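Side-chain contacts in haloperoxidase (Corallina officinalis, PDB 1QHB), which uses vanadate and hydrogen peroxide to halogenate organic substrates with bromide, working as a calcium-stabilised assembly of twelve identical subunits: residues E210-R215 / D555-L560; G226-S231 / P587-T592. All blocks are in the same frame, centred on the assembly; numbering follows the deposited sequence.

Contact 1 of 2, residues E210-R215 / D555-L560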
loop_
_atom_site.group_PDB
_atom_site.type_symbol
_atom_site.label_atom_id
_atom_site.label_comp_id
_atom_site.label_asym_id
_atom_site.label_seq_id
_atom_site.Cartn_x
_atom_site.Cartn_y
_atom_site.Cartn_z
ATOM N N GLU A 210 -22.741 38.712 -11.426
ATOM C CA GLU A 210 -23.473 39.777 -12.066
ATOM C C GLU A 210 -22.938 41.144 -11.693
ATOM O O GLU A 210 -22.881 41.999 -12.557
ATOM C CB GLU A 210 -24.929 39.798 -11.580
ATOM C CG GLU A 210 -25.876 39.094 -12.516
ATOM C CD GLU A 210 -27.348 39.326 -12.207
ATOM O OE1 GLU A 210 -27.762 40.362 -11.660
ATOM O OE2 GLU A 210 -28.071 38.387 -12.579
ATOM N N ILE A 211 -22.615 41.317 -10.411
ATOM C CA ILE A 211 -22.097 42.601 -9.944
ATOM C C ILE A 211 -20.799 42.830 -10.664
ATOM O O ILE A 211 -20.539 43.920 -11.157
ATOM C CB ILE A 211 -21.935 42.643 -8.414
ATOM C CG1 ILE A 211 -23.316 42.630 -7.749
ATOM C CG2 ILE A 211 -21.111 43.838 -7.953
ATOM C CD1 ILE A 211 -23.289 42.160 -6.302
ATOM N N ARG A 212 -19.945 41.813 -10.785
ATOM C CA ARG A 212 -18.655 42.032 -11.449
ATOM C C ARG A 212 -18.796 42.370 -12.926
ATOM O O ARG A 212 -17.978 43.129 -13.455
ATOM C CB ARG A 212 -17.783 40.791 -11.211
ATOM C CG ARG A 212 -16.337 41.065 -11.611
ATOM C CD ARG A 212 -15.432 39.849 -11.490
ATOM N NE ARG A 212 -14.146 40.158 -12.130
ATOM C CZ ARG A 212 -13.053 39.405 -12.163
ATOM N NH1 ARG A 212 -12.984 38.216 -11.563
ATOM N NH2 ARG A 212 -11.983 39.865 -12.819
ATOM N N ARG A 213 -19.770 41.858 -13.668
ATOM C CA ARG A 213 -19.817 42.221 -15.094
ATOM C C ARG A 213 -20.836 43.314 -15.426
ATOM O O ARG A 213 -20.999 43.608 -16.611
ATOM C CB ARG A 213 -20.092 40.971 -15.957
ATOM C CG ARG A 213 -21.445 40.346 -15.721
ATOM C CD ARG A 213 -21.613 39.059 -16.575
ATOM N NE ARG A 213 -23.010 38.650 -16.360
ATOM C CZ ARG A 213 -23.349 37.602 -15.627
ATOM N NH1 ARG A 213 -22.419 36.821 -15.081
ATOM N NH2 ARG A 213 -24.626 37.316 -15.448
ATOM N N ARG A 214 -21.486 43.904 -14.423
ATOM C CA ARG A 214 -22.485 44.929 -14.727
ATOM C C ARG A 214 -21.835 46.225 -15.185
ATOM O O ARG A 214 -20.839 46.610 -14.596
ATOM C CB ARG A 214 -23.392 45.201 -13.531
ATOM C CG ARG A 214 -24.542 46.136 -13.974
ATOM C CD ARG A 214 -25.733 45.838 -13.082
ATOM N NE ARG A 214 -26.843 46.716 -13.392
ATOM C CZ ARG A 214 -28.072 46.466 -12.966
ATOM N NH1 ARG A 214 -28.263 45.369 -12.242
ATOM N NH2 ARG A 214 -29.028 47.319 -13.279
ATOM N N ARG A 215 -22.358 46.861 -16.238
ATOM C CA ARG A 215 -21.691 48.048 -16.749
ATOM C C ARG A 215 -22.468 49.299 -16.375
ATOM O O ARG A 215 -23.678 49.249 -16.270
ATOM C CB ARG A 215 -21.463 47.998 -18.265
ATOM C CG ARG A 215 -20.510 46.903 -18.681
ATOM C CD ARG A 215 -20.451 46.746 -20.168
ATOM N NE ARG A 215 -21.496 45.914 -20.732
ATOM C CZ ARG A 215 -21.720 45.902 -22.057
ATOM N NH1 ARG A 215 -20.962 46.662 -22.833
ATOM N NH2 ARG A 215 -22.682 45.134 -22.542
ATOM N N ASP A 555 -21.033 36.164 -22.470
ATOM C CA ASP A 555 -20.340 35.031 -22.983
ATOM C C ASP A 555 -18.823 35.310 -22.997
ATOM O O ASP A 555 -17.988 34.434 -22.710
ATOM C CB ASP A 555 -20.671 34.787 -24.482
ATOM C CG ASP A 555 -22.097 34.364 -24.778
ATOM O OD1 ASP A 555 -22.879 33.936 -23.870
ATOM O OD2 ASP A 555 -22.388 34.388 -26.021
ATOM N N GLN A 556 -18.474 36.501 -23.476
ATOM C CA GLN A 556 -17.075 36.900 -23.620
ATOM C C GLN A 556 -16.383 37.117 -22.281
ATOM O O GLN A 556 -15.327 36.534 -21.966
ATOM C CB GLN A 556 -16.969 38.165 -24.510
ATOM C CG GLN A 556 -17.612 38.007 -25.874
ATOM C CD GLN A 556 -17.490 36.651 -26.508
ATOM O OE1 GLN A 556 -18.126 35.680 -26.135
ATOM N NE2 GLN A 556 -16.673 36.431 -27.510
ATOM N N PHE A 557 -16.974 37.994 -21.484
ATOM C CA PHE A 557 -16.342 38.297 -20.180
ATOM C C PHE A 557 -16.186 37.036 -19.335
ATOM O O PHE A 557 -15.126 36.736 -18.811
ATOM C CB PHE A 557 -17.058 39.410 -19.449
ATOM C CG PHE A 557 -16.428 39.738 -18.108
ATOM C CD1 PHE A 557 -15.264 40.451 -18.053
ATOM C CD2 PHE A 557 -17.035 39.341 -16.934
ATOM C CE1 PHE A 557 -14.693 40.766 -16.835
ATOM C CE2 PHE A 557 -16.458 39.650 -15.714
ATOM C CZ PHE A 557 -15.265 40.373 -15.653
ATOM N N GLU A 558 -17.231 36.220 -19.211
ATOM C CA GLU A 558 -17.075 35.006 -18.393
ATOM C C GLU A 558 -16.055 34.027 -18.956
ATOM O O GLU A 558 -15.409 33.331 -18.149
ATOM C CB GLU A 558 -18.432 34.325 -18.177
ATOM C CG GLU A 558 -19.404 35.218 -17.401
ATOM C CD GLU A 558 -18.904 35.579 -16.003
ATOM O OE1 GLU A 558 -17.948 34.999 -15.470
ATOM O OE2 GLU A 558 -19.484 36.484 -15.368
ATOM N N SER A 559 -15.919 33.920 -20.271
ATOM C CA SER A 559 -14.980 33.003 -20.879
ATOM C C SER A 559 -13.544 33.522 -20.694
ATOM O O SER A 559 -12.613 32.731 -20.599
ATOM C CB SER A 559 -15.252 32.837 -22.355
ATOM O OG SER A 559 -16.489 32.288 -22.691
ATOM N N LEU A 560 -13.349 34.842 -20.700
ATOM C CA LEU A 560 -12.013 35.380 -20.454
ATOM C C LEU A 560 -11.581 34.932 -19.042
ATOM O O LEU A 560 -10.462 34.444 -18.931
ATOM C CB LEU A 560 -12.021 36.926 -20.550
ATOM C CG LEU A 560 -12.171 37.390 -22.025
ATOM C CD1 LEU A 560 -12.614 38.838 -22.091
ATOM C CD2 LEU A 560 -10.839 37.195 -22.711
#
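The ring of F557 takes R212 at its edge, close to the ring plane, where NE of R212 lies 3.7 Å from CZ of F557. The guanidinium and ring planes stand 77° apart, so the two groups do not stack. CB of R213 meets the same ring obliquely, 3.6 Å from CD2 of F557. The R213 guanidinium has CA of E210 over one face, 4.2 Å above its plane, and OE2 of E558 at its edge.

This edge contact is the salt bridge. NH1 of R213 donates to OE2 of E558 over 3.0 Å with an N-H...O angle of 153°. The oxygen lies near the guanidinium plane, while NH1 comes to it from well out of the carboxylate plane; the two planes are nearly perpendicular. E558 reaches across through a bend at chi2 (-61°), while the R213 chain runs straight from CG to NE.

R213 also bridges E154 through NE, and E558 packs on P145 and Y481. Helix 208-213 packs on the same turns of helix 553-574 that carry D555 and S559, which bond to H551 and S483 of the vanadate site. With E558 on NH1 and E154 on NE, two carboxylates share one buried guanidinium, so its positive charge is probably well compensated and its rotation restricted.

Contact 2 of 2, residues G226-S231 / P587-T592; sequences GILPGS and PKFDGT
L228 and F589 bring the two backbones closest, their CA atoms 6.2 Å apart, where an irregular loop faces the type I beta turn K588-G591 and no hydrogen bond crosses between them. The two leucine methyls press on the phenyl group. CD2 of L228 lies over one face, 4.2 Å from the ring centroid and 27° off the normal, a CH-pi contact, while CD1 of L228 reaches CE1 of F589 at 3.9 Å. F589 carries its CG anti to its own carbonyl carbon (chi1 -65°), which sets the ring beside L228. P229 meets the backbone of the same residue: its CD and CG both pack on O of F589, CD at 3.4 Å.

Residues 587-592 form the turn of the hairpin that links strands 585-587 and 593-595 near the C terminus, with K588 N donating to T592 O. The turn is braced from within. G591 N donates to K588 O, and OD1 of D590 accepts from N of T592 at 2.9 Å, making an Asx turn. The hydroxyl OG1 of T592 donates to the same OD1 at 2.6 Å. Both donors approach from one face of the carboxylate, the hydroxyl on the syn side and the amide on the anti side.

Around the pair, L228 also packs on L560 and N535, and F589 on N535, V493 and K497, so between them they rest on helices 484-499, 530-548 and 553-574. E564 of helix 553-574 accepts from N of F589, and D539 accepts from N of L228. Polar bonds therefore hold each loop to the helices separately, whereas the loops meet each other through a CH-pi contact and the packing of P229 on a carbonyl oxygen.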
loop_
_atom_site.group_PDB
_atom_site.type_symbol
_atom_site.label_atom_id
_atom_site.label_comp_id
_atom_site.label_asym_id
_atom_site.label_seq_id
_atom_site.Cartn_x
_atom_site.Cartn_y
_atom_site.Cartn_z
ATOM N N GLY A 226 -14.687 46.478 -24.072
ATOM C CA GLY A 226 -14.777 45.440 -23.038
ATOM C C GLY A 226 -14.394 46.175 -21.735
ATOM O O GLY A 226 -14.216 47.402 -21.775
ATOM N N ILE A 227 -14.252 45.446 -20.645
ATOM C CA ILE A 227 -13.932 46.032 -19.360
ATOM C C ILE A 227 -12.668 45.472 -18.725
ATOM O O ILE A 227 -12.484 45.627 -17.516
ATOM C CB ILE A 227 -15.103 45.798 -18.347
ATOM C CG1 ILE A 227 -15.397 44.295 -18.204
ATOM C CG2 ILE A 227 -16.306 46.584 -18.804
ATOM C CD1 ILE A 227 -16.560 43.973 -17.274
ATOM N N LEU A 228 -11.811 44.762 -19.436
ATOM C CA LEU A 228 -10.556 44.303 -18.877
ATOM C C LEU A 228 -9.733 45.573 -18.636
ATOM O O LEU A 228 -9.888 46.501 -19.384
ATOM C CB LEU A 228 -9.758 43.397 -19.849
ATOM C CG LEU A 228 -10.527 42.104 -20.136
ATOM C CD1 LEU A 228 -9.774 41.170 -21.038
ATOM C CD2 LEU A 228 -10.884 41.411 -18.816
ATOM N N PRO A 229 -8.929 45.600 -17.598
ATOM C CA PRO A 229 -8.109 46.741 -17.292
ATOM C C PRO A 229 -7.214 47.040 -18.491
ATOM O O PRO A 229 -6.489 46.128 -18.916
ATOM C CB PRO A 229 -7.276 46.355 -16.065
ATOM C CG PRO A 229 -7.958 45.158 -15.534
ATOM C CD PRO A 229 -8.783 44.495 -16.603
ATOM N N GLY A 230 -7.294 48.275 -18.968
ATOM C CA GLY A 230 -6.419 48.626 -20.112
ATOM C C GLY A 230 -7.275 48.843 -21.361
ATOM O O GLY A 230 -6.898 49.687 -22.199
ATOM N N SER A 231 -8.393 48.138 -21.504
ATOM C CA SER A 231 -9.256 48.295 -22.649
ATOM C C SER A 231 -9.895 49.667 -22.823
ATOM O O SER A 231 -10.177 50.065 -23.966
ATOM C CB SER A 231 -10.427 47.276 -22.629
ATOM O OG SER A 231 -9.849 46.014 -22.941
ATOM N N PRO A 587 -0.049 39.550 -13.528
ATOM C CA PRO A 587 -1.102 40.516 -13.231
ATOM C C PRO A 587 -2.407 39.928 -13.724
ATOM O O PRO A 587 -2.596 39.857 -14.949
ATOM C CB PRO A 587 -0.723 41.769 -13.995
ATOM C CG PRO A 587 0.397 41.442 -14.897
ATOM C CD PRO A 587 0.855 40.037 -14.600
ATOM N N LYS A 588 -3.342 39.581 -12.844
ATOM C CA LYS A 588 -4.597 38.990 -13.296
ATOM C C LYS A 588 -5.578 40.008 -13.844
ATOM O O LYS A 588 -5.425 41.219 -13.662
ATOM C CB LYS A 588 -5.235 38.198 -12.152
ATOM C CG LYS A 588 -4.334 37.038 -11.676
ATOM C CD LYS A 588 -4.880 36.402 -10.409
ATOM C CE LYS A 588 -6.317 35.891 -10.617
ATOM N NZ LYS A 588 -6.927 35.519 -9.322
ATOM N N PHE A 589 -6.679 39.558 -14.475
ATOM C CA PHE A 589 -7.706 40.474 -14.938
ATOM C C PHE A 589 -8.377 41.228 -13.787
ATOM O O PHE A 589 -9.003 42.258 -14.021
ATOM C CB PHE A 589 -8.792 39.748 -15.723
ATOM C CG PHE A 589 -8.307 39.131 -17.021
ATOM C CD1 PHE A 589 -7.498 39.811 -17.877
ATOM C CD2 PHE A 589 -8.697 37.851 -17.358
ATOM C CE1 PHE A 589 -7.042 39.245 -19.054
ATOM C CE2 PHE A 589 -8.261 37.276 -18.522
ATOM C CZ PHE A 589 -7.427 37.976 -19.389
ATOM N N ASP A 590 -8.338 40.771 -12.532
ATOM C CA ASP A 590 -9.013 41.450 -11.439
ATOM C C ASP A 590 -8.094 42.485 -10.808
ATOM O O ASP A 590 -8.480 43.044 -9.793
ATOM C CB ASP A 590 -9.470 40.516 -10.315
ATOM C CG ASP A 590 -8.364 39.736 -9.651
ATOM O OD1 ASP A 590 -7.137 39.978 -9.819
ATOM O OD2 ASP A 590 -8.717 38.797 -8.924
ATOM N N GLY A 591 -6.871 42.668 -11.282
ATOM C CA GLY A 591 -6.051 43.731 -10.739
ATOM C C GLY A 591 -5.084 43.276 -9.671
ATOM O O GLY A 591 -4.277 44.096 -9.219
ATOM N N THR A 592 -5.130 42.000 -9.307
ATOM C CA THR A 592 -4.193 41.518 -8.317
ATOM C C THR A 592 -3.119 40.719 -9.021
ATOM O O THR A 592 -3.242 40.388 -10.199
ATOM C CB THR A 592 -4.922 40.631 -7.284
ATOM O OG1 THR A 592 -5.375 39.450 -7.960
ATOM C CG2 THR A 592 -6.122 41.348 -6.687
#

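Following the chain, helix 208-213 comes after several earlier helices, then the loop 226-231, and only after more than 300 residues does the chain return with helix 553-574 and the turn between strands 585-587 and 593-595. Contact 1 closes a loop of 339 residues and contact 2 one of 355; because their segments alternate, the closures cross rather than nest. Their centres are 12 Å apart and they touch directly: CD1 of I227 packs on CE1 of F557, CD1 of L228 on CD1 of L560, and NH2 of R212 on CB of D590. Together they fasten two neighbouring early segments to the C-terminal helix and hairpin, alongside helices 484-499 and 530-548.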